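Local coordinates for protein putative trimethylamine methyltransferase (Rhizobium meliloti, PDB 4YYC) that probably acts as a methyltransferase of the trimethylamine methyltransferase (MTTB) family, at residues K406-Q411 and A487-W492. Numbering follows the deposited sequence.
Sequences KFMIDQ and ALARSW
One face of the Trp492 indole carries the methyl group of Met408, and the amide end of Gln411 meets the indole at its edge. The residue at 408 is selenomethionine; its CE stands 3.5 Å from the centroid of the six-membered ring, only 1° off the ring normal, so the methyl sits squarely over the pi cloud in a CH-pi contact. SE lies over the same face, 4.3 Å from that centroid, which makes this a Met-aromatic contact as well. The unbranched chain suits the place because it can bend: turned at both chi2 and chi3 (chi3 -62°), it curls until the methyl sits over the ring centre. Leu488 crosses it at about a right angle, its CD2 3.5 Å from Met408 CE, so the methyl sits in the corner formed by the leucine branch and the indole face. Helices 404-420 and 481-495 cross here almost perpendicularly, their local axes 9.8 Å apart, with the centre of the contact about 19 Å from the centre of the chain, in what is probably the TIM-barrel-type fold of the MTTB family. Ala489 suits the crossing because its small side chain leaves room for the selenomethionine stem: Ala489 CB rests 3.7 Å from Met408 CG. At the ring edge, Gln411 OE1 comes within 3.5 Å of Trp492 CH2, with amide and indole planes 74° apart. The Gln411 amide turns back on its own helix, where Gln411 NE2 donates to the carbonyl O of Met408 at 3.0 Å, fixing the group's rotation. Leu167 and Met170 of helix 158-170 also touch Trp492. Were Trp492 an alanine, the Met408 methyl would probably lose its aromatic platform and a gap would open beside the Gln411 amide. Met408 also packs on Ala485, one turn before Ala489.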
loop_
_atom_site.group_PDB
_atom_site.type_symbol
_atom_site.label_atom_id
_atom_site.label_comp_id
_atom_site.label_asym_id
_atom_site.label_seq_id
_atom_site.Cartn_x
_atom_site.Cartn_y
_atom_site.Cartn_z
ATOM N N LYS A 406 5.300 6.302 16.488
ATOM C CA LYS A 406 4.924 5.369 15.446
ATOM C C LYS A 406 3.529 4.770 15.691
ATOM O O LYS A 406 2.745 4.615 14.759
ATOM C CB LYS A 406 5.958 4.283 15.338
ATOM C CG LYS A 406 5.666 3.143 14.383
ATOM C CD LYS A 406 5.762 3.557 12.991
ATOM C CE LYS A 406 6.048 2.435 11.926
ATOM N NZ LYS A 406 5.321 1.140 12.233
ATOM N N PHE A 407 3.213 4.449 16.933
ATOM C CA PHE A 407 1.896 3.941 17.242
ATOM C C PHE A 407 0.808 4.905 16.776
ATOM O O PHE A 407 -0.182 4.503 16.181
ATOM C CB PHE A 407 1.773 3.701 18.761
ATOM C CG PHE A 407 0.459 3.121 19.154
ATOM C CD1 PHE A 407 -0.677 3.943 19.337
ATOM C CD2 PHE A 407 0.338 1.750 19.345
ATOM C CE1 PHE A 407 -1.899 3.385 19.688
ATOM C CE2 PHE A 407 -0.902 1.210 19.741
ATOM C CZ PHE A 407 -1.999 2.018 19.879
HETATM N N MSE A 408 0.998 6.197 17.047
HETATM C CA MSE A 408 -0.024 7.201 16.668
HETATM C C MSE A 408 -0.180 7.322 15.172
HETATM O O MSE A 408 -1.297 7.437 14.653
HETATM C CB MSE A 408 0.307 8.552 17.299
HETATM C CG MSE A 408 0.360 8.532 18.830
HETATM SE SE MSE A 408 -1.337 7.981 19.627
HETATM C CE MSE A 408 -2.413 9.444 18.918
ATOM N N ILE A 409 0.934 7.280 14.458
ATOM C CA ILE A 409 0.893 7.390 12.983
ATOM C C ILE A 409 0.208 6.148 12.397
ATOM O O ILE A 409 -0.681 6.236 11.532
ATOM C CB ILE A 409 2.316 7.524 12.394
ATOM C CG1 ILE A 409 2.958 8.840 12.853
ATOM C CG2 ILE A 409 2.308 7.374 10.847
ATOM C CD1 ILE A 409 4.463 8.882 12.614
ATOM N N ASP A 410 0.570 4.986 12.927
ATOM C CA ASP A 410 0.018 3.743 12.419
ATOM C C ASP A 410 -1.480 3.631 12.717
ATOM O O ASP A 410 -2.255 3.167 11.868
ATOM C CB ASP A 410 0.703 2.521 13.049
ATOM C CG ASP A 410 2.154 2.338 12.655
ATOM O OD1 ASP A 410 2.549 2.779 11.555
ATOM O OD2 ASP A 410 2.903 1.609 13.418
ATOM N N GLN A 411 -1.894 3.980 13.916
ATOM C CA GLN A 411 -3.317 3.837 14.244
ATOM C C GLN A 411 -4.220 4.702 13.364
ATOM O O GLN A 411 -5.389 4.351 13.110
ATOM C CB GLN A 411 -3.596 3.997 15.757
ATOM C CG GLN A 411 -3.381 5.354 16.336
ATOM C CD GLN A 411 -4.491 6.330 16.084
ATOM O OE1 GLN A 411 -5.664 6.006 16.212
ATOM N NE2 GLN A 411 -4.135 7.539 15.692
ATOM N N ALA A 487 2.549 15.109 20.175
ATOM C CA ALA A 487 1.608 15.972 20.858
ATOM C C ALA A 487 0.257 15.307 21.071
ATOM O O ALA A 487 -0.341 15.430 22.146
ATOM C CB ALA A 487 1.412 17.259 20.094
ATOM N N LEU A 488 -0.167 14.530 20.078
ATOM C CA LEU A 488 -1.445 13.882 20.139
ATOM C C LEU A 488 -1.424 12.757 21.203
ATOM O O LEU A 488 -2.390 12.613 21.972
ATOM C CB LEU A 488 -1.879 13.348 18.775
ATOM C CG LEU A 488 -3.356 12.952 18.758
ATOM C CD1 LEU A 488 -4.300 14.100 19.074
ATOM C CD2 LEU A 488 -3.682 12.356 17.416
ATOM N N ALA A 489 -0.345 11.978 21.231
ATOM C CA ALA A 489 -0.186 10.931 22.259
ATOM C C ALA A 489 -0.245 11.570 23.650
ATOM O O ALA A 489 -0.907 11.033 24.543
ATOM C CB ALA A 489 1.114 10.189 22.100
ATOM N N ARG A 490 0.456 12.684 23.810
ATOM C CA ARG A 490 0.461 13.359 25.140
ATOM C C ARG A 490 -0.955 13.810 25.533
ATOM O O ARG A 490 -1.377 13.660 26.688
ATOM C CB ARG A 490 1.435 14.528 25.129
ATOM C CG ARG A 490 2.897 14.100 25.105
ATOM C CD ARG A 490 3.802 15.294 25.059
ATOM N NE ARG A 490 5.219 14.974 24.978
ATOM C CZ ARG A 490 6.037 14.759 26.001
ATOM N NH1 ARG A 490 5.610 14.776 27.265
ATOM N NH2 ARG A 490 7.330 14.551 25.778
ATOM N N SER A 491 -1.680 14.349 24.564
ATOM C CA SER A 491 -3.009 14.826 24.765
ATOM C C SER A 491 -3.949 13.686 25.121
ATOM O O SER A 491 -4.737 13.792 26.066
ATOM C CB SER A 491 -3.525 15.539 23.523
ATOM O OG SER A 491 -4.773 16.132 23.839
ATOM N N TRP A 492 -3.856 12.594 24.362
ATOM C CA TRP A 492 -4.679 11.426 24.656
ATOM C C TRP A 492 -4.417 10.898 26.068
ATOM O O TRP A 492 -5.363 10.572 26.809
ATOM C CB TRP A 492 -4.445 10.315 23.646
ATOM C CG TRP A 492 -5.092 10.474 22.324
ATOM C CD1 TRP A 492 -5.607 11.605 21.765
ATOM C CD2 TRP A 492 -5.247 9.436 21.350
ATOM N NE1 TRP A 492 -6.058 11.330 20.478
ATOM C CE2 TRP A 492 -5.864 10.000 20.222
ATOM C CE3 TRP A 492 -4.939 8.063 21.338
ATOM C CZ2 TRP A 492 -6.178 9.241 19.088
ATOM C CZ3 TRP A 492 -5.232 7.331 20.214
ATOM C CH2 TRP A 492 -5.854 7.921 19.116
#